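Sweet protein mabinlin-2 chain B (Capparis masaikai, PDB 2DS2) is one chain of a heat-stable 2S seed storage albumin that serves as a nutrient reservoir and induces a sweet taste. Local coordinates at residues Gln31-Leu34 with Gln35-Ile39; Gln43-Arg46 with Arg47-Ala51. One frame throughout, in Å; residues are numbered along the deposited sequence.

Interaction 1: residues Gln31-Leu34 with Gln35-Ile39; sequences QQVL and QRQII
Leu34 and Ile39 meet where the chain doubles back past the end of helix 22-36: CD2 of Leu34 lies 3.6 Å from CG1 of Ile39, the two side chains crossing at about a right angle. Next to it, Val33 CG1 meets Gln37 CG at 3.8 Å, the two chains crossing at an oblique angle. The polar ends on the helix surface meet through a water, which donates to Gln32 OE1 at 2.8 Å and accepts from Arg36 NH1 at 2.9 Å, so amide and guanidinium are joined. Bends at chi2 of Gln32 (-62°) and at chi3 of Arg36 bring both groups to it. Beside this bridge the side chains of Gln32 and Gln35 lie side by side, pointing the same way, but their amide planes are turned 76° apart. Beneath lie the last turns of the helix: Gln35 N donates to Gln31 O and Arg36 N to Gln32 O, each at 2.9 Å, and Gln37 N closes on Val33 O with a more bent N-H angle of 136°. Gln37 is the first residue to leave helical geometry, and the return of Ile39 follows. Helix 42-58 packs against this end, Leu45 touching Leu34, and Leu48 touching both Val33 and Ile39.

Interaction 2: residues Gln43-Arg46 with Arg47-Ala51; sequences QQLR and RLFDA
The Phe49 ring takes the carbonyl oxygen of Leu45 at its edge, in plane, with CD2 3.2 Å from Leu45 O, while CD2 of Leu48 lies over one face, offset toward the rim. Leu45 runs alongside the ring, its CD1 3.4 Å from Phe49 CE2. The Arg47 guanidinium has Gln44 CA over the centre of one face and Arg46 NH2 at its edge. Arg47 NH2 comes 3.2 Å from Gln43 CG, because the chain bends at chi2 (125°) and chi3 (62°) and folds back along the preceding turn. Gln43 O lies above one face of the Arg46 guanidinium, offset toward its rim, and also accepts Arg47 N at 3.0 Å. An alanine in place of Arg47 would take away the guanidinium, and would probably leave Gln43 CG and the CA and CG of Gln44 without the group packed on them. Asp50 N donates to Arg46 O at 2.9 Å, in the carbonyl plane, and the Asp50 carboxylate forms a salt bridge with Arg53. Arg46 NH2 and Arg47 NH2 approach to 3.8 Å, a like-charge pair whose repulsion Asp50 probably eases only in part. One side of the turn is thus apolar, the other polar, with two arginines close together and Asp50 paired to Arg53.

Interaction 1 comes first along the chain, at the C-terminal end of helix 22-36 and the loop after it; interaction 2 follows within helix 42-58. Their centres are about 11 Å apart, and they touch directly: Gln31 NE2 lies 3.1 Å from Phe49 CZ, and Leu34 CD2 lies 3.4 Å from Leu45 CD1. Ile39, in the connecting loop, packs beside Gln44 and Leu45. The two helices are consecutive and lie against each other as a helical hairpin, part of the all-helical 2S albumin fold of the prolamin clan. In this fold disulfides tie the helices together; here one joins Cys11 to Cys59, just beyond helix 42-58, consistent with the protein's heat stability.

Interaction 1: residues Gln31-Leu34 with Gln35-Ile39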
ATOM      1  N   GLN B  31       5.890  -2.172   3.679  1.00 22.38           N
ATOM      2  CA  GLN B  31       7.169  -2.680   4.153  1.00 21.14           C
ATOM      3  C   GLN B  31       8.134  -2.872   2.987  1.00 23.61           C
ATOM      4  O   GLN B  31       9.339  -2.676   3.138  1.00 22.73           O
ATOM      5  CB  GLN B  31       6.976  -4.001   4.891  1.00 24.40           C
ATOM      6  CG  GLN B  31       6.346  -3.838   6.262  1.00 32.67           C
ATOM      7  CD  GLN B  31       7.130  -2.882   7.150  1.00 40.23           C
ATOM      8  OE1 GLN B  31       8.355  -2.968   7.247  1.00 42.01           O
ATOM      9  NE2 GLN B  31       6.422  -1.970   7.812  1.00 49.33           N
ATOM     10  N   GLN B  32       7.598  -3.255   1.830  1.00 21.26           N
ATOM     11  CA  GLN B  32       8.433  -3.461   0.646  1.00 21.78           C
ATOM     12  C   GLN B  32       9.044  -2.156   0.179  1.00 27.19           C
ATOM     13  O   GLN B  32      10.197  -2.128  -0.251  1.00 24.98           O
ATOM     14  CB  GLN B  32       7.628  -4.096  -0.494  1.00 20.66           C
ATOM     15  CG  GLN B  32       7.408  -5.586  -0.310  1.00 27.06           C
ATOM     16  CD  GLN B  32       8.721  -6.356  -0.281  1.00 37.52           C
ATOM     17  OE1 GLN B  32       9.472  -6.358  -1.256  1.00 35.63           O
ATOM     18  NE2 GLN B  32       9.004  -7.004   0.842  1.00 36.94           N
ATOM     19  N   VAL B  33       8.281  -1.072   0.265  1.00 22.29           N
ATOM     20  CA  VAL B  33       8.811   0.220  -0.152  1.00 22.39           C
ATOM     21  C   VAL B  33       9.858   0.666   0.861  1.00 21.79           C
ATOM     22  O   VAL B  33      10.918   1.167   0.494  1.00 24.27           O
ATOM     23  CB  VAL B  33       7.709   1.293  -0.247  1.00 19.33           C
ATOM     24  CG1 VAL B  33       8.340   2.645  -0.617  1.00 25.42           C
ATOM     25  CG2 VAL B  33       6.678   0.883  -1.283  1.00 18.86           C
ATOM     26  N   LEU B  34       9.568   0.468   2.143  1.00 20.15           N
ATOM     27  CA  LEU B  34      10.505   0.845   3.201  1.00 20.21           C
ATOM     28  C   LEU B  34      11.829   0.108   3.017  1.00 22.81           C
ATOM     29  O   LEU B  34      12.903   0.698   3.121  1.00 23.28           O
ATOM     30  CB  LEU B  34       9.920   0.503   4.585  1.00 22.52           C
ATOM     31  CG  LEU B  34      10.732   0.832   5.848  1.00 30.24           C
ATOM     32  CD1 LEU B  34      11.897  -0.125   6.023  1.00 40.49           C
ATOM     33  CD2 LEU B  34      11.218   2.271   5.771  1.00 34.99           C
ATOM     34  N   GLN B  35      11.741  -1.185   2.728  1.00 22.40           N
ATOM     35  CA  GLN B  35      12.930  -2.015   2.548  1.00 23.47           C
ATOM     36  C   GLN B  35      13.708  -1.732   1.261  1.00 23.53           C
ATOM     37  O   GLN B  35      14.927  -1.524   1.294  1.00 24.33           O
ATOM     38  CB  GLN B  35      12.517  -3.491   2.575  1.00 26.37           C
ATOM     39  CG  GLN B  35      13.512  -4.436   1.926  1.00 33.68           C
ATOM     40  CD  GLN B  35      12.957  -5.835   1.752  1.00 39.04           C
ATOM     41  OE1 GLN B  35      13.266  -6.516   0.773  1.00 39.54           O
ATOM     42  NE2 GLN B  35      12.135  -6.273   2.700  1.00 28.53           N
ATOM     43  N   ARG B  36      12.993  -1.714   0.142  1.00 24.53           N
ATOM     44  CA  ARG B  36      13.591  -1.516  -1.181  1.00 26.28           C
ATOM     45  C   ARG B  36      14.001  -0.103  -1.573  1.00 27.28           C
ATOM     46  O   ARG B  36      14.750   0.081  -2.537  1.00 31.23           O
ATOM     47  CB  ARG B  36      12.640  -2.050  -2.254  1.00 27.92           C
ATOM     48  CG  ARG B  36      12.446  -3.552  -2.239  1.00 34.81           C
ATOM     49  CD  ARG B  36      11.390  -3.927  -3.253  1.00 44.83           C
ATOM     50  NE  ARG B  36      11.630  -3.232  -4.512  1.00 52.69           N
ATOM     51  CZ  ARG B  36      10.711  -3.034  -5.450  1.00 55.31           C
ATOM     52  NH1 ARG B  36       9.473  -3.477  -5.279  1.00 49.57           N
ATOM     53  NH2 ARG B  36      11.031  -2.380  -6.559  1.00 60.00           N
ATOM     54  N   GLN B  37      13.513   0.894  -0.854  1.00 25.75           N
ATOM     55  CA  GLN B  37      13.842   2.275  -1.185  1.00 29.27           C
ATOM     56  C   GLN B  37      14.624   2.970  -0.082  1.00 26.83           C
ATOM     57  O   GLN B  37      14.709   2.486   1.042  1.00 25.06           O
ATOM     58  CB  GLN B  37      12.561   3.075  -1.439  1.00 26.11           C
ATOM     59  CG  GLN B  37      11.604   2.482  -2.457  1.00 26.82           C
ATOM     60  CD  GLN B  37      12.211   2.365  -3.837  1.00 26.12           C
ATOM     61  OE1 GLN B  37      13.059   3.170  -4.223  1.00 29.02           O
ATOM     62  NE2 GLN B  37      11.771   1.369  -4.594  1.00 27.43           N
ATOM     63  N   ILE B  38      15.198   4.121  -0.406  1.00 22.93           N
ATOM     64  CA  ILE B  38      15.918   4.886   0.584  1.00 22.17           C
ATOM     65  C   ILE B  38      14.889   5.812   1.218  1.00 33.72           C
ATOM     66  O   ILE B  38      14.388   6.740   0.573  1.00 30.15           O
ATOM     67  CB  ILE B  38      17.047   5.732  -0.049  1.00 21.39           C
ATOM     68  CG1 ILE B  38      18.140   4.806  -0.595  1.00 32.58           C
ATOM     69  CG2 ILE B  38      17.628   6.684   0.990  1.00 25.23           C
ATOM     70  CD1 ILE B  38      19.226   5.540  -1.365  1.00 35.24           C
ATOM     71  N   ILE B  39      14.536   5.529   2.467  1.00 25.85           N
ATOM     72  CA  ILE B  39      13.580   6.362   3.180  1.00 26.60           C
ATOM     73  C   ILE B  39      14.426   7.262   4.078  1.00 33.64           C
ATOM     74  O   ILE B  39      14.962   6.835   5.103  1.00 33.40           O
ATOM     75  CB  ILE B  39      12.592   5.498   3.985  1.00 27.16           C
ATOM     76  CG1 ILE B  39      11.865   4.543   3.026  1.00 28.28           C
ATOM     77  CG2 ILE B  39      11.569   6.374   4.695  1.00 30.93           C
ATOM     78  CD1 ILE B  39      11.153   5.241   1.867  1.00 27.79           C
TER
HETATM   79  O   HOH W   1       8.763  -5.870  -3.892  1.00 39.07           O

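Interaction 2: residues Gln43-Arg46 with Arg47-Ala51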
ATOM      1  N   GLN B  43       9.809  11.843   8.695  1.00 36.37           N
ATOM      2  CA  GLN B  43       8.744  12.452   7.906  1.00 37.36           C
ATOM      3  C   GLN B  43       8.350  11.577   6.711  1.00 34.57           C
ATOM      4  O   GLN B  43       7.166  11.296   6.497  1.00 33.34           O
ATOM      5  CB  GLN B  43       9.184  13.838   7.418  1.00 45.08           C
ATOM      6  CG  GLN B  43      10.192  13.825   6.265  1.00 52.64           C
ATOM      7  CD  GLN B  43      11.480  13.082   6.592  1.00 55.71           C
ATOM      8  OE1 GLN B  43      12.075  12.438   5.723  1.00 48.72           O
ATOM      9  NE2 GLN B  43      11.926  13.181   7.840  1.00 47.13           N
ATOM     10  N   GLN B  44       9.341  11.151   5.932  1.00 31.35           N
ATOM     11  CA  GLN B  44       9.087  10.307   4.770  1.00 31.58           C
ATOM     12  C   GLN B  44       8.482   8.968   5.159  1.00 29.49           C
ATOM     13  O   GLN B  44       7.606   8.451   4.467  1.00 29.20           O
ATOM     14  CB  GLN B  44      10.374  10.055   3.990  1.00 30.98           C
ATOM     15  CG  GLN B  44      10.728  11.151   3.013  1.00 41.08           C
ATOM     16  CD  GLN B  44      11.634  10.652   1.906  1.00 49.80           C
ATOM     17  OE1 GLN B  44      11.934  11.378   0.960  1.00 57.17           O
ATOM     18  NE2 GLN B  44      12.073   9.403   2.016  1.00 45.44           N
ATOM     19  N   LEU B  45       8.966   8.401   6.259  1.00 27.90           N
ATOM     20  CA  LEU B  45       8.453   7.124   6.735  1.00 29.47           C
ATOM     21  C   LEU B  45       6.973   7.291   7.050  1.00 30.67           C
ATOM     22  O   LEU B  45       6.151   6.436   6.719  1.00 30.60           O
ATOM     23  CB  LEU B  45       9.199   6.681   7.995  1.00 28.04           C
ATOM     24  CG  LEU B  45       8.788   5.326   8.575  1.00 30.88           C
ATOM     25  CD1 LEU B  45       9.131   4.230   7.584  1.00 37.31           C
ATOM     26  CD2 LEU B  45       9.492   5.087   9.898  1.00 34.67           C
ATOM     27  N   ARG B  46       6.638   8.405   7.690  1.00 30.35           N
ATOM     28  CA  ARG B  46       5.254   8.682   8.044  1.00 33.94           C
ATOM     29  C   ARG B  46       4.366   8.746   6.808  1.00 26.90           C
ATOM     30  O   ARG B  46       3.312   8.120   6.765  1.00 30.56           O
ATOM     31  CB  ARG B  46       5.157  10.008   8.804  1.00 36.15           C
ATOM     32  CG  ARG B  46       3.736  10.470   9.067  1.00 42.46           C
ATOM     33  CD  ARG B  46       3.718  11.945   9.444  1.00 52.49           C
ATOM     34  NE  ARG B  46       4.312  12.769   8.392  1.00 47.02           N
ATOM     35  CZ  ARG B  46       5.387  13.535   8.555  1.00 52.91           C
ATOM     36  NH1 ARG B  46       5.996  13.595   9.735  1.00 38.49           N
ATOM     37  NH2 ARG B  46       5.859  14.235   7.532  1.00 50.33           N
ATOM     38  N   ARG B  47       4.795   9.513   5.812  1.00 25.78           N
ATOM     39  CA  ARG B  47       4.027   9.673   4.585  1.00 27.33           C
ATOM     40  C   ARG B  47       3.873   8.348   3.851  1.00 26.20           C
ATOM     41  O   ARG B  47       2.838   8.077   3.256  1.00 26.77           O
ATOM     42  CB  ARG B  47       4.692  10.708   3.675  1.00 31.63           C
ATOM     43  CG  ARG B  47       4.208  12.139   3.920  1.00 38.56           C
ATOM     44  CD  ARG B  47       5.350  13.093   4.201  1.00 49.37           C
ATOM     45  NE  ARG B  47       6.283  13.212   3.085  1.00 46.22           N
ATOM     46  CZ  ARG B  47       7.418  13.903   3.143  1.00 53.16           C
ATOM     47  NH1 ARG B  47       8.222  13.966   2.089  1.00 52.43           N
ATOM     48  NH2 ARG B  47       7.749  14.535   4.258  1.00 57.05           N
ATOM     49  N   LEU B  48       4.917   7.529   3.895  1.00 27.87           N
ATOM     50  CA  LEU B  48       4.878   6.224   3.241  1.00 23.78           C
ATOM     51  C   LEU B  48       3.699   5.430   3.804  1.00 19.76           C
ATOM     52  O   LEU B  48       2.817   4.985   3.065  1.00 22.87           O
ATOM     53  CB  LEU B  48       6.190   5.480   3.508  1.00 26.73           C
ATOM     54  CG  LEU B  48       6.416   4.085   2.913  1.00 28.33           C
ATOM     55  CD1 LEU B  48       7.878   3.717   3.093  1.00 30.80           C
ATOM     56  CD2 LEU B  48       5.543   3.051   3.605  1.00 28.60           C
ATOM     57  N   PHE B  49       3.680   5.266   5.121  1.00 23.88           N
ATOM     58  CA  PHE B  49       2.609   4.513   5.763  1.00 26.29           C
ATOM     59  C   PHE B  49       1.238   5.176   5.671  1.00 29.14           C
ATOM     60  O   PHE B  49       0.217   4.483   5.609  1.00 30.73           O
ATOM     61  CB  PHE B  49       2.993   4.214   7.209  1.00 27.38           C
ATOM     62  CG  PHE B  49       3.990   3.102   7.335  1.00 32.45           C
ATOM     63  CD1 PHE B  49       3.571   1.777   7.323  1.00 30.11           C
ATOM     64  CD2 PHE B  49       5.354   3.374   7.391  1.00 39.70           C
ATOM     65  CE1 PHE B  49       4.492   0.734   7.364  1.00 32.35           C
ATOM     66  CE2 PHE B  49       6.285   2.338   7.430  1.00 40.14           C
ATOM     67  CZ  PHE B  49       5.852   1.016   7.417  1.00 33.17           C
ATOM     68  N   ASP B  50       1.204   6.506   5.663  1.00 30.22           N
ATOM     69  CA  ASP B  50      -0.072   7.206   5.524  1.00 31.05           C
ATOM     70  C   ASP B  50      -0.658   6.851   4.165  1.00 28.20           C
ATOM     71  O   ASP B  50      -1.851   6.572   4.047  1.00 30.64           O
ATOM     72  CB  ASP B  50       0.118   8.723   5.603  1.00 31.11           C
ATOM     73  CG  ASP B  50       0.116   9.233   7.021  1.00 36.91           C
ATOM     74  OD1 ASP B  50       0.374  10.440   7.216  1.00 39.80           O
ATOM     75  OD2 ASP B  50      -0.150   8.428   7.938  1.00 37.56           O
ATOM     76  N   ALA B  51       0.193   6.870   3.143  1.00 28.81           N
ATOM     77  CA  ALA B  51      -0.229   6.552   1.785  1.00 30.02           C
ATOM     78  C   ALA B  51      -0.811   5.141   1.719  1.00 31.21           C
ATOM     79  O   ALA B  51      -1.884   4.931   1.153  1.00 29.24           O
ATOM     80  CB  ALA B  51       0.957   6.685   0.821  1.00 26.41           C
TER